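Local structure of acetyl transferase (Salmonella typhimurium, 1S7L) at residues E80-L85 and Y101-S106; I112-L117 and N145-R150; R132-C137 and V172-R177. The protein probably transfers the acetyl group of acetyl-coenzyme A to the N-terminal residue of ribosomal protein L7/L12, as a member of the GNAT acyltransferase family. One frame throughout, in Å; residues are numbered along the deposited sequence.

Interaction 1: E80-L85 and Y101-S106; sequences EMAGVL and YWLDES. With COA (coenzyme A), chain C.
Val-84 and Trp-102 form a hydrogen-bonded pair in the antiparallel hairpin of strands 80-91 and 96-103, part of the central sheet of the GNAT fold. The backbone bonds Val-84 N to Trp-102 O and Trp-102 N to Val-84 O are both 3.0 Å long, and a third, from Asp-104 N to Ala-82 O, extends the pairing just past the strand end. Ala-82 and Gly-83 both face Ile-75 on the next strand, a classic beta bulge.

Among the apolar contacts, Val-84 CB makes an off-centre CH-pi contact with the five-membered ring of Trp-102, 4.2 Å from its centroid; the indole swings back toward the neighbouring strand because CG sits between backbone N and carbonyl carbon (chi1 61°). With Leu-85 and Tyr-101, CD1 of the leucine meets the phenol at its edge, in the ring plane.

Two backbone groups of strand 96-103, Tyr-101 O and Leu-103 N, hold coenzyme A, whose pantetheine thus runs beside the strand like a further strand, as in other GNAT enzymes. The cofactor's N4P donates to Tyr-101 O. Leu-103 N, in turn, donates to COA O9P at 2.8 Å, with an N-H...O angle of 165°.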
loop_
_atom_site.group_PDB
_atom_site.type_symbol
_atom_site.label_atom_id
_atom_site.label_comp_id
_atom_site.label_asym_id
_atom_site.label_seq_id
_atom_site.Cartn_x
_atom_site.Cartn_y
_atom_site.Cartn_z
ATOM N N GLU A 80 4.174 -7.773 31.630
ATOM C CA GLU A 80 2.757 -7.638 31.465
ATOM C C GLU A 80 2.471 -7.123 30.064
ATOM O O GLU A 80 3.024 -6.133 29.645
ATOM C CB GLU A 80 2.261 -6.693 32.528
ATOM C CG GLU A 80 0.792 -6.529 32.533
ATOM C CD GLU A 80 0.365 -5.799 33.790
ATOM O OE1 GLU A 80 1.125 -5.991 34.799
ATOM O OE2 GLU A 80 -0.704 -5.072 33.744
ATOM N N MET A 81 1.601 -7.783 29.330
ATOM C CA MET A 81 1.329 -7.346 27.962
ATOM C C MET A 81 0.743 -5.929 27.879
ATOM O O MET A 81 -0.309 -5.653 28.437
ATOM C CB MET A 81 0.417 -8.324 27.286
ATOM C CG MET A 81 0.521 -8.226 25.774
ATOM S SD MET A 81 -0.726 -9.221 24.909
ATOM C CE MET A 81 -0.056 -10.953 25.127
ATOM N N ALA A 82 1.400 -5.017 27.174
ATOM C CA ALA A 82 0.869 -3.644 27.171
ATOM C C ALA A 82 0.334 -3.096 25.853
ATOM O O ALA A 82 -0.417 -2.110 25.839
ATOM C CB ALA A 82 1.904 -2.713 27.728
ATOM N N GLY A 83 0.677 -3.757 24.756
ATOM C CA GLY A 83 0.245 -3.268 23.483
ATOM C C GLY A 83 0.950 -4.024 22.362
ATOM O O GLY A 83 1.668 -5.002 22.608
ATOM N N VAL A 84 0.751 -3.543 21.129
ATOM C CA VAL A 84 1.295 -4.180 19.949
ATOM C C VAL A 84 2.041 -3.162 19.116
ATOM O O VAL A 84 1.602 -2.002 18.973
ATOM C CB VAL A 84 0.111 -4.749 19.081
ATOM C CG1 VAL A 84 0.627 -5.407 17.843
ATOM C CG2 VAL A 84 -0.757 -5.738 19.938
ATOM N N LEU A 85 3.183 -3.565 18.570
ATOM C CA LEU A 85 3.924 -2.667 17.677
ATOM C C LEU A 85 4.265 -3.463 16.431
ATOM O O LEU A 85 4.859 -4.545 16.525
ATOM C CB LEU A 85 5.218 -2.128 18.319
ATOM C CG LEU A 85 6.255 -1.418 17.402
ATOM C CD1 LEU A 85 5.534 -0.287 16.662
ATOM C CD2 LEU A 85 7.435 -0.814 18.228
ATOM N N TYR A 101 0.693 0.406 15.329
ATOM C CA TYR A 101 0.852 0.182 16.791
ATOM C C TYR A 101 -0.379 0.665 17.540
ATOM O O TYR A 101 -1.153 1.474 17.019
ATOM C CB TYR A 101 2.081 0.937 17.400
ATOM C CG TYR A 101 2.221 2.408 16.995
ATOM C CD1 TYR A 101 1.199 3.343 17.268
ATOM C CD2 TYR A 101 3.322 2.847 16.256
ATOM C CE1 TYR A 101 1.257 4.676 16.820
ATOM C CE2 TYR A 101 3.400 4.193 15.772
ATOM C CZ TYR A 101 2.359 5.112 16.078
ATOM O OH TYR A 101 2.449 6.434 15.650
ATOM N N TRP A 102 -0.557 0.140 18.753
ATOM C CA TRP A 102 -1.598 0.625 19.627
ATOM C C TRP A 102 -1.189 0.202 20.993
ATOM O O TRP A 102 -0.473 -0.791 21.154
ATOM C CB TRP A 102 -3.004 0.109 19.290
ATOM C CG TRP A 102 -3.230 -1.414 19.345
ATOM C CD1 TRP A 102 -3.068 -2.293 18.319
ATOM C CD2 TRP A 102 -3.728 -2.186 20.454
ATOM N NE1 TRP A 102 -3.433 -3.572 18.708
ATOM C CE2 TRP A 102 -3.852 -3.531 20.012
ATOM C CE3 TRP A 102 -4.101 -1.872 21.772
ATOM C CZ2 TRP A 102 -4.334 -4.560 20.842
ATOM C CZ3 TRP A 102 -4.591 -2.898 22.611
ATOM C CH2 TRP A 102 -4.702 -4.237 22.134
ATOM N N LEU A 103 -1.633 0.968 21.987
ATOM C CA LEU A 103 -1.317 0.677 23.409
ATOM C C LEU A 103 -2.572 0.540 24.283
ATOM O O LEU A 103 -3.466 1.342 24.137
ATOM C CB LEU A 103 -0.510 1.825 24.004
ATOM C CG LEU A 103 1.023 1.808 24.139
ATOM C CD1 LEU A 103 1.484 3.078 24.974
ATOM C CD2 LEU A 103 1.500 0.453 24.793
ATOM N N ASP A 104 -2.633 -0.439 25.184
ATOM C CA ASP A 104 -3.779 -0.579 26.078
ATOM C C ASP A 104 -3.916 0.784 26.784
ATOM O O ASP A 104 -2.914 1.415 27.174
ATOM C CB ASP A 104 -3.526 -1.694 27.093
ATOM C CG ASP A 104 -4.473 -1.632 28.262
ATOM O OD1 ASP A 104 -5.650 -2.031 28.121
ATOM O OD2 ASP A 104 -4.047 -1.170 29.336
ATOM N N GLU A 105 -5.143 1.285 26.896
ATOM C CA GLU A 105 -5.350 2.591 27.535
ATOM C C GLU A 105 -4.673 2.772 28.901
ATOM O O GLU A 105 -4.242 3.866 29.232
ATOM C CB GLU A 105 -6.851 2.904 27.645
ATOM C CG GLU A 105 -7.510 2.531 28.943
ATOM C CD GLU A 105 -8.305 1.180 28.944
ATOM O OE1 GLU A 105 -9.525 1.181 28.557
ATOM O OE2 GLU A 105 -7.701 0.131 29.350
ATOM N N SER A 106 -4.530 1.704 29.686
ATOM C CA SER A 106 -3.935 1.893 30.964
ATOM C C SER A 106 -2.373 1.983 30.968
ATOM O O SER A 106 -1.762 2.246 32.020
ATOM C CB SER A 106 -4.478 0.817 31.912
ATOM O OG SER A 106 -3.546 -0.233 32.071
HETATM N N1A COA C . 9.019 9.993 26.637
HETATM C C2A COA C . 7.951 10.304 25.863
HETATM N N3A COA C . 6.748 10.579 26.279
HETATM C C4A COA C . 6.536 10.575 27.667
HETATM C C5A COA C . 7.580 10.282 28.557
HETATM C C6A COA C . 8.878 9.969 27.990
HETATM N N6A COA C . 9.897 9.648 28.810
HETATM N N7A COA C . 7.175 10.334 29.861
HETATM C C8A COA C . 5.896 10.635 29.828
HETATM N N9A COA C . 5.484 10.767 28.536
HETATM C C1B COA C . 4.070 10.994 28.115
HETATM C C2B COA C . 3.644 12.205 27.348
HETATM O O2B COA C . 2.709 12.882 28.144
HETATM C C3B COA C . 2.856 11.704 26.106
HETATM O O3B COA C . 3.496 12.247 25.093
HETATM P P3B COA C . 3.011 13.043 23.850
HETATM O O7A COA C . 1.640 13.488 23.971
HETATM O O8A COA C . 3.299 12.029 22.744
HETATM O O9A COA C . 3.919 14.187 23.877
HETATM C C4B COA C . 3.065 10.161 26.192
HETATM O O4B COA C . 3.587 9.847 27.434
HETATM C C5B COA C . 3.851 9.364 25.216
HETATM O O5B COA C . 3.563 7.971 25.507
HETATM P P1A COA C . 3.521 6.885 24.292
HETATM O O1A COA C . 4.638 7.117 23.350
HETATM O O2A COA C . 3.441 5.618 24.949
HETATM O O3A COA C . 2.249 7.240 23.466
HETATM P P2A COA C . 0.728 7.345 23.942
HETATM O O4A COA C . 0.519 6.799 25.254
HETATM O O5A COA C . 0.286 8.752 23.721
HETATM O O6A COA C . -0.140 6.512 22.940
HETATM C CBP COA C . -0.755 5.661 20.790
HETATM C CCP COA C . -0.017 6.749 21.560
HETATM C CDP COA C . -0.794 6.124 19.321
HETATM C CEP COA C . 0.083 4.345 20.952
HETATM C CAP COA C . -2.225 5.463 21.327
HETATM O OAP COA C . -2.932 6.664 21.272
HETATM C C9P COA C . -3.046 4.362 20.661
HETATM O O9P COA C . -2.926 3.254 21.010
HETATM N N8P COA C . -3.932 4.784 19.674
HETATM C C7P COA C . -4.683 3.855 18.772
HETATM C C6P COA C . -3.815 3.202 17.674
HETATM C C5P COA C . -3.328 4.225 16.697
HETATM O O5P COA C . -3.723 5.321 16.733
HETATM N N4P COA C . -2.338 3.868 15.875
HETATM C C3P COA C . -1.692 4.844 14.989
HETATM C C2P COA C . -1.854 4.475 13.527
HETATM S S1P COA C . -3.491 5.011 12.949
#

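Interaction 2: I112-L117 and N145-R150. With COA (coenzyme A), chain C.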
loop_
_atom_site.group_PDB
_atom_site.type_symbol
_atom_site.label_atom_id
_atom_site.label_comp_id
_atom_site.label_asym_id
_atom_site.label_seq_id
_atom_site.Cartn_x
_atom_site.Cartn_y
_atom_site.Cartn_z
ATOM N N ILE A 112 5.889 4.817 26.567
ATOM C CA ILE A 112 6.159 3.422 26.203
ATOM C C ILE A 112 6.215 3.172 24.702
ATOM O O ILE A 112 7.140 2.569 24.196
ATOM C CB ILE A 112 5.150 2.448 26.873
ATOM C CG1 ILE A 112 5.484 2.337 28.373
ATOM C CG2 ILE A 112 5.157 1.107 26.175
ATOM C CD1 ILE A 112 4.613 1.486 29.208
ATOM N N MET A 113 5.244 3.669 23.972
ATOM C CA MET A 113 5.283 3.467 22.524
ATOM C C MET A 113 6.439 4.252 21.831
ATOM O O MET A 113 7.100 3.770 20.868
ATOM C CB MET A 113 3.920 3.841 21.908
ATOM C CG MET A 113 3.849 3.516 20.407
ATOM S SD MET A 113 4.072 1.754 20.064
ATOM C CE MET A 113 2.629 1.145 20.805
ATOM N N SER A 114 6.653 5.481 22.287
ATOM C CA SER A 114 7.740 6.281 21.732
ATOM C C SER A 114 9.044 5.482 21.829
ATOM O O SER A 114 9.781 5.364 20.850
ATOM C CB SER A 114 7.944 7.569 22.519
ATOM O OG SER A 114 6.907 8.496 22.300
ATOM N N GLN A 115 9.348 4.963 23.015
ATOM C CA GLN A 115 10.606 4.239 23.190
ATOM C C GLN A 115 10.662 2.912 22.414
ATOM O O GLN A 115 11.725 2.513 21.954
ATOM C CB GLN A 115 10.864 3.885 24.661
ATOM C CG GLN A 115 10.617 4.972 25.612
ATOM C CD GLN A 115 10.885 4.532 27.039
ATOM O OE1 GLN A 115 12.025 4.224 27.381
ATOM N NE2 GLN A 115 9.828 4.511 27.884
ATOM N N SER A 116 9.524 2.213 22.360
ATOM C CA SER A 116 9.488 0.927 21.690
ATOM C C SER A 116 9.703 1.136 20.205
ATOM O O SER A 116 10.344 0.359 19.567
ATOM C CB SER A 116 8.144 0.230 21.923
ATOM O OG SER A 116 7.968 -0.119 23.257
ATOM N N LEU A 117 9.161 2.202 19.656
ATOM C CA LEU A 117 9.270 2.424 18.214
ATOM C C LEU A 117 10.698 2.750 17.862
ATOM O O LEU A 117 11.246 2.248 16.905
ATOM C CB LEU A 117 8.314 3.534 17.747
ATOM C CG LEU A 117 8.504 4.046 16.329
ATOM C CD1 LEU A 117 8.159 2.929 15.299
ATOM C CD2 LEU A 117 7.630 5.300 16.087
ATOM N N ASN A 145 0.523 11.198 16.116
ATOM C CA ASN A 145 1.381 12.154 15.459
ATOM C C ASN A 145 2.544 12.546 16.367
ATOM O O ASN A 145 3.688 12.724 15.905
ATOM C CB ASN A 145 0.601 13.418 15.061
ATOM C CG ASN A 145 -0.421 13.163 14.002
ATOM O OD1 ASN A 145 -0.449 12.128 13.375
ATOM N ND2 ASN A 145 -1.259 14.119 13.791
ATOM N N ALA A 146 2.262 12.731 17.659
ATOM C CA ALA A 146 3.336 13.052 18.622
ATOM C C ALA A 146 4.392 11.903 18.664
ATOM O O ALA A 146 5.552 12.153 18.730
ATOM C CB ALA A 146 2.726 13.280 20.024
ATOM N N VAL A 147 3.975 10.645 18.648
ATOM C CA VAL A 147 4.946 9.530 18.611
ATOM C C VAL A 147 5.833 9.624 17.330
ATOM O O VAL A 147 7.034 9.355 17.373
ATOM C CB VAL A 147 4.219 8.162 18.545
ATOM C CG1 VAL A 147 5.217 7.004 18.382
ATOM C CG2 VAL A 147 3.364 7.983 19.757
ATOM N N ALA A 148 5.236 9.985 16.201
ATOM C CA ALA A 148 5.990 10.022 14.959
ATOM C C ALA A 148 6.993 11.174 14.975
ATOM O O ALA A 148 8.162 10.987 14.633
ATOM C CB ALA A 148 5.014 10.115 13.689
ATOM N N ARG A 149 6.561 12.345 15.381
ATOM C CA ARG A 149 7.460 13.481 15.428
ATOM C C ARG A 149 8.548 13.287 16.442
ATOM O O ARG A 149 9.708 13.644 16.178
ATOM C CB ARG A 149 6.716 14.794 15.706
ATOM C CG ARG A 149 5.811 15.276 14.531
ATOM C CD ARG A 149 5.343 16.705 14.841
ATOM N NE ARG A 149 4.761 16.773 16.193
ATOM C CZ ARG A 149 3.462 16.589 16.461
ATOM N NH1 ARG A 149 2.583 16.354 15.464
ATOM N NH2 ARG A 149 3.050 16.548 17.739
ATOM N N ARG A 150 8.221 12.704 17.591
ATOM C CA ARG A 150 9.278 12.513 18.565
ATOM C C ARG A 150 10.278 11.533 17.960
ATOM O O ARG A 150 11.439 11.609 18.278
ATOM C CB ARG A 150 8.768 12.015 19.929
ATOM C CG ARG A 150 9.838 11.419 20.825
ATOM C CD ARG A 150 9.460 11.478 22.334
ATOM N NE ARG A 150 8.074 11.184 22.414
ATOM C CZ ARG A 150 7.089 11.982 22.816
ATOM N NH1 ARG A 150 7.250 13.215 23.251
ATOM N NH2 ARG A 150 5.879 11.510 22.680
HETATM N N1A COA C . 9.019 9.993 26.637
HETATM C C2A COA C . 7.951 10.304 25.863
HETATM N N3A COA C . 6.748 10.579 26.279
HETATM C C4A COA C . 6.536 10.575 27.667
HETATM C C5A COA C . 7.580 10.282 28.557
HETATM C C6A COA C . 8.878 9.969 27.990
HETATM N N6A COA C . 9.897 9.648 28.810
HETATM N N7A COA C . 7.175 10.334 29.861
HETATM C C8A COA C . 5.896 10.635 29.828
HETATM N N9A COA C . 5.484 10.767 28.536
HETATM C C1B COA C . 4.070 10.994 28.115
HETATM C C2B COA C . 3.644 12.205 27.348
HETATM O O2B COA C . 2.709 12.882 28.144
HETATM C C3B COA C . 2.856 11.704 26.106
HETATM O O3B COA C . 3.496 12.247 25.093
HETATM P P3B COA C . 3.011 13.043 23.850
HETATM O O7A COA C . 1.640 13.488 23.971
HETATM O O8A COA C . 3.299 12.029 22.744
HETATM O O9A COA C . 3.919 14.187 23.877
HETATM C C4B COA C . 3.065 10.161 26.192
HETATM O O4B COA C . 3.587 9.847 27.434
HETATM C C5B COA C . 3.851 9.364 25.216
HETATM O O5B COA C . 3.563 7.971 25.507
HETATM P P1A COA C . 3.521 6.885 24.292
HETATM O O1A COA C . 4.638 7.117 23.350
HETATM O O2A COA C . 3.441 5.618 24.949
HETATM O O3A COA C . 2.249 7.240 23.466
HETATM P P2A COA C . 0.728 7.345 23.942
HETATM O O4A COA C . 0.519 6.799 25.254
HETATM O O5A COA C . 0.286 8.752 23.721
HETATM O O6A COA C . -0.140 6.512 22.940
HETATM C CBP COA C . -0.755 5.661 20.790
HETATM C CCP COA C . -0.017 6.749 21.560
HETATM C CDP COA C . -0.794 6.124 19.321
HETATM C CEP COA C . 0.083 4.345 20.952
HETATM C CAP COA C . -2.225 5.463 21.327
HETATM O OAP COA C . -2.932 6.664 21.272
HETATM C C9P COA C . -3.046 4.362 20.661
HETATM O O9P COA C . -2.926 3.254 21.010
HETATM N N8P COA C . -3.932 4.784 19.674
HETATM C C7P COA C . -4.683 3.855 18.772
HETATM C C6P COA C . -3.815 3.202 17.674
HETATM C C5P COA C . -3.328 4.225 16.697
HETATM O O5P COA C . -3.723 5.321 16.733
HETATM N N4P COA C . -2.338 3.868 15.875
HETATM C C3P COA C . -1.692 4.844 14.989
HETATM C C2P COA C . -1.854 4.475 13.527
HETATM S S1P COA C . -3.491 5.011 12.949
#
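Met-113 and Ser-114, in the first turn of helix 112-127, meet Val-147 and Arg-150 of helix 142-150 beside the pyrophosphate and 3'-phosphate of coenzyme A. Met-113 N donates to COA O2A at 2.8 Å, while its CG touches Val-147 CG1. The backbone N of Ser-114 donates to COA O1A, and so does its hydroxyl, at 2.9 Å from OG. The same OG accepts from Arg-150, which approaches side-on and points two nitrogens at the one atom: NE at 2.9 Å and, less straight, NH2 at 3.2 Å. A bend at chi3 (39°) turns the guanidinium so that NH2 also reaches COA O8A, at 2.6 Å. Ser-114 OG thereby ties the arginine that binds the 3'-phosphate to the pyrophosphate oxygen O1A. Adenine atom C2A lies over the guanidinium centre, 3.5 Å above the plane. A pyrophosphate bound at a helix N-terminus after a glycine-containing turn, here with Gly-109 and Gly-111 also donating, is the acetyl-CoA-binding feature of GNAT enzymes; the helix end probably helps stabilise its charge. One turn on, Leu-117 places CD2 against Val-147 CG1 at 3.7 Å. The two short segments run at 40° to each other, with axes 9.5 Å apart. Beneath them, Met-113 rests on Tyr-101 and Leu-103 and Leu-117 on Ile-99, all of strand 96-103, whereas Ala-148 packs on Tyr-175 of strand 169-178.

Interaction 3: R132-C137 and V172-R177. With COA (coenzyme A), chain C; SO4 (sulfate ion), chain B.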
loop_
_atom_site.group_PDB
_atom_site.type_symbol
_atom_site.label_atom_id
_atom_site.label_comp_id
_atom_site.label_asym_id
_atom_site.label_seq_id
_atom_site.Cartn_x
_atom_site.Cartn_y
_atom_site.Cartn_z
ATOM N N ARG A 132 13.510 2.736 5.270
ATOM C CA ARG A 132 12.428 3.682 5.125
ATOM C C ARG A 132 11.218 3.194 5.938
ATOM O O ARG A 132 10.653 2.155 5.640
ATOM C CB ARG A 132 12.025 3.853 3.645
ATOM C CG ARG A 132 10.862 4.877 3.416
ATOM C CD ARG A 132 10.441 5.062 1.912
ATOM N NE ARG A 132 9.035 5.448 1.843
ATOM C CZ ARG A 132 8.566 6.674 2.068
ATOM N NH1 ARG A 132 9.396 7.664 2.296
ATOM N NH2 ARG A 132 7.253 6.924 2.036
ATOM N N PHE A 133 10.849 3.968 6.949
ATOM C CA PHE A 133 9.721 3.681 7.823
ATOM C C PHE A 133 8.588 4.641 7.582
ATOM O O PHE A 133 8.783 5.836 7.424
ATOM C CB PHE A 133 10.193 3.731 9.278
ATOM C CG PHE A 133 11.444 2.907 9.518
ATOM C CD1 PHE A 133 12.716 3.407 9.219
ATOM C CD2 PHE A 133 11.344 1.621 10.009
ATOM C CE1 PHE A 133 13.873 2.598 9.415
ATOM C CE2 PHE A 133 12.505 0.803 10.208
ATOM C CZ PHE A 133 13.734 1.284 9.918
ATOM N N VAL A 134 7.378 4.121 7.583
ATOM C CA VAL A 134 6.243 4.986 7.295
ATOM C C VAL A 134 5.133 4.835 8.297
ATOM O O VAL A 134 4.865 3.710 8.767
ATOM C CB VAL A 134 5.621 4.639 5.881
ATOM C CG1 VAL A 134 4.561 5.692 5.463
ATOM C CG2 VAL A 134 6.788 4.541 4.776
ATOM N N ILE A 135 4.498 5.961 8.642
ATOM C CA ILE A 135 3.319 5.925 9.518
ATOM C C ILE A 135 2.153 6.707 8.828
ATOM O O ILE A 135 2.282 7.876 8.479
ATOM C CB ILE A 135 3.598 6.558 10.908
ATOM C CG1 ILE A 135 4.684 5.761 11.643
ATOM C CG2 ILE A 135 2.323 6.564 11.754
ATOM C CD1 ILE A 135 5.129 6.386 12.975
ATOM N N LYS A 136 1.059 6.019 8.585
ATOM C CA LYS A 136 -0.164 6.577 7.975
ATOM C C LYS A 136 -1.205 6.423 9.090
ATOM O O LYS A 136 -1.396 5.335 9.654
ATOM C CB LYS A 136 -0.690 5.722 6.819
ATOM C CG LYS A 136 0.212 5.517 5.638
ATOM C CD LYS A 136 -0.241 4.324 4.771
ATOM C CE LYS A 136 -1.607 4.539 4.147
ATOM N NZ LYS A 136 -1.989 3.406 3.250
ATOM N N CYS A 137 -1.905 7.497 9.367
ATOM C CA CYS A 137 -2.934 7.510 10.391
ATOM C C CYS A 137 -3.783 8.769 10.164
ATOM O O CYS A 137 -3.311 9.770 9.547
ATOM C CB CYS A 137 -2.241 7.532 11.784
ATOM S SG CYS A 137 -3.404 7.266 13.137
ATOM N N VAL A 172 -5.825 11.226 5.818
ATOM C CA VAL A 172 -4.754 10.520 6.471
ATOM C C VAL A 172 -3.396 11.139 6.287
ATOM O O VAL A 172 -2.988 11.396 5.175
ATOM C CB VAL A 172 -4.712 9.103 5.954
ATOM C CG1 VAL A 172 -3.435 8.421 6.404
ATOM C CG2 VAL A 172 -5.950 8.347 6.479
ATOM N N ASN A 173 -2.675 11.404 7.364
ATOM C CA ASN A 173 -1.321 11.914 7.188
ATOM C C ASN A 173 -0.304 10.766 6.881
ATOM O O ASN A 173 -0.407 9.620 7.389
ATOM C CB ASN A 173 -0.830 12.591 8.438
ATOM C CG ASN A 173 -1.123 14.035 8.452
ATOM O OD1 ASN A 173 -1.462 14.612 7.409
ATOM N ND2 ASN A 173 -0.994 14.664 9.637
ATOM N N MET A 174 0.674 11.075 6.048
ATOM C CA MET A 174 1.711 10.091 5.801
ATOM C C MET A 174 3.035 10.628 6.333
ATOM O O MET A 174 3.613 11.580 5.780
ATOM C CB MET A 174 1.889 9.778 4.319
ATOM C CG MET A 174 3.108 8.894 4.101
ATOM S SD MET A 174 3.248 8.199 2.442
ATOM C CE MET A 174 2.061 6.822 2.477
ATOM N N TYR A 175 3.519 10.009 7.402
ATOM C CA TYR A 175 4.800 10.396 8.002
ATOM C C TYR A 175 5.887 9.403 7.570
ATOM O O TYR A 175 5.628 8.229 7.507
ATOM C CB TYR A 175 4.702 10.308 9.533
ATOM C CG TYR A 175 4.027 11.462 10.148
ATOM C CD1 TYR A 175 4.700 12.693 10.233
ATOM C CD2 TYR A 175 2.691 11.376 10.582
ATOM C CE1 TYR A 175 4.067 13.837 10.733
ATOM C CE2 TYR A 175 2.052 12.512 11.078
ATOM C CZ TYR A 175 2.760 13.736 11.154
ATOM O OH TYR A 175 2.205 14.852 11.729
ATOM N N ALA A 176 7.080 9.858 7.274
ATOM C CA ALA A 176 8.126 8.917 6.933
ATOM C C ALA A 176 9.504 9.332 7.509
ATOM O O ALA A 176 9.784 10.551 7.776
ATOM C CB ALA A 176 8.254 8.734 5.403
ATOM N N ARG A 177 10.354 8.315 7.656
ATOM C CA ARG A 177 11.699 8.534 8.146
ATOM C C ARG A 177 12.638 7.567 7.477
ATOM O O ARG A 177 12.331 6.360 7.371
ATOM C CB ARG A 177 11.791 8.327 9.639
ATOM C CG ARG A 177 13.193 8.710 10.108
ATOM C CD ARG A 177 13.396 8.464 11.559
ATOM N NE ARG A 177 14.749 8.855 11.886
ATOM C CZ ARG A 177 15.297 8.679 13.086
ATOM N NH1 ARG A 177 14.584 8.122 14.071
ATOM N NH2 ARG A 177 16.560 9.042 13.288
HETATM N N1A COA C . 9.019 9.993 26.637
HETATM C C2A COA C . 7.951 10.304 25.863
HETATM N N3A COA C . 6.748 10.579 26.279
HETATM C C4A COA C . 6.536 10.575 27.667
HETATM C C5A COA C . 7.580 10.282 28.557
HETATM C C6A COA C . 8.878 9.969 27.990
HETATM N N6A COA C . 9.897 9.648 28.810
HETATM N N7A COA C . 7.175 10.334 29.861
HETATM C C8A COA C . 5.896 10.635 29.828
HETATM N N9A COA C . 5.484 10.767 28.536
HETATM C C1B COA C . 4.070 10.994 28.115
HETATM C C2B COA C . 3.644 12.205 27.348
HETATM O O2B COA C . 2.709 12.882 28.144
HETATM C C3B COA C . 2.856 11.704 26.106
HETATM O O3B COA C . 3.496 12.247 25.093
HETATM P P3B COA C . 3.011 13.043 23.850
HETATM O O7A COA C . 1.640 13.488 23.971
HETATM O O8A COA C . 3.299 12.029 22.744
HETATM O O9A COA C . 3.919 14.187 23.877
HETATM C C4B COA C . 3.065 10.161 26.192
HETATM O O4B COA C . 3.587 9.847 27.434
HETATM C C5B COA C . 3.851 9.364 25.216
HETATM O O5B COA C . 3.563 7.971 25.507
HETATM P P1A COA C . 3.521 6.885 24.292
HETATM O O1A COA C . 4.638 7.117 23.350
HETATM O O2A COA C . 3.441 5.618 24.949
HETATM O O3A COA C . 2.249 7.240 23.466
HETATM P P2A COA C . 0.728 7.345 23.942
HETATM O O4A COA C . 0.519 6.799 25.254
HETATM O O5A COA C . 0.286 8.752 23.721
HETATM O O6A COA C . -0.140 6.512 22.940
HETATM C CBP COA C . -0.755 5.661 20.790
HETATM C CCP COA C . -0.017 6.749 21.560
HETATM C CDP COA C . -0.794 6.124 19.321
HETATM C CEP COA C . 0.083 4.345 20.952
HETATM C CAP COA C . -2.225 5.463 21.327
HETATM O OAP COA C . -2.932 6.664 21.272
HETATM C C9P COA C . -3.046 4.362 20.661
HETATM O O9P COA C . -2.926 3.254 21.010
HETATM N N8P COA C . -3.932 4.784 19.674
HETATM C C7P COA C . -4.683 3.855 18.772
HETATM C C6P COA C . -3.815 3.202 17.674
HETATM C C5P COA C . -3.328 4.225 16.697
HETATM O O5P COA C . -3.723 5.321 16.733
HETATM N N4P COA C . -2.338 3.868 15.875
HETATM C C3P COA C . -1.692 4.844 14.989
HETATM C C2P COA C . -1.854 4.475 13.527
HETATM S S1P COA C . -3.491 5.011 12.949
HETATM S S SO4 B . 17.018 8.084 17.084
HETATM O O1 SO4 B . 17.760 8.849 16.087
HETATM O O2 SO4 B . 15.732 7.597 16.486
HETATM O O3 SO4 B . 17.794 6.865 17.593
HETATM O O4 SO4 B . 16.760 8.950 18.318
#
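Tyr-175 N donates to Ile-135 O over 2.7 Å, at an N-H...O angle of 173°, and Ile-135 N returns a bond to Tyr-175 O. Equivalent pairs link Phe-133 with Arg-177 and Cys-137 with Asn-173; in the last, the bond from Cys-137 N to Asn-173 O stretches to 3.3 Å. On one face of the sheet, Met-174 packs between Val-134 and Lys-136: its CG meets Val-134 CG1 at 3.8 Å, while CE lies alongside the aliphatic chain of Lys-136. The extended Arg-132 crosses on the same face and brings NH1 to 3.5 Å from Ala-176 CB; its NH2 forms a salt bridge with Glu-156. Met-159 of the second subunit packs on both Arg-132 and Met-174, so this face contributes to the dimer contact. The other face carries Ile-135 and Tyr-175, whose CB atoms are 4.1 Å apart, under helix 142-150. Farther along, the guanidinium of Arg-177 holds a sulfate, probably from the crystallisation liquor, in its plane through two nearly straight bonds, the shorter being NH1 to SO4 O2 at 2.7 Å. At the opposite end Cys-137 SG, anti to the backbone N (chi1 -170°), is covalently joined to COA S1P at 2.3 Å. This disulfide fixes the cofactor sulfur where pantetheine enters between the parallel neighbours 96-103 and 132-138, the characteristic acetyl-CoA site of the GNAT fold.

In the fold
The three interactions follow the cofactor through one GNAT fold. Interaction 1 closes in the chain before the other two open, and interactions 2 and 3 interleave: helix 112-127, strand 132-138, helix 142-150 and strand 169-178 come in that order. Interactions 1 and 3 lie in the same mixed sheet, with centres about 20 Å apart on opposite sides of the chain's centre; their strands 96-103 and 132-138 are parallel neighbours. The helix pair of interaction 2 bridges them, its centre about 13 Å from the first and about 12 Å from the third. Backbone bonds to pantetheine come from interaction 1, most of the phosphate bonds described from interaction 2, and the covalent link to the sulfur from interaction 3.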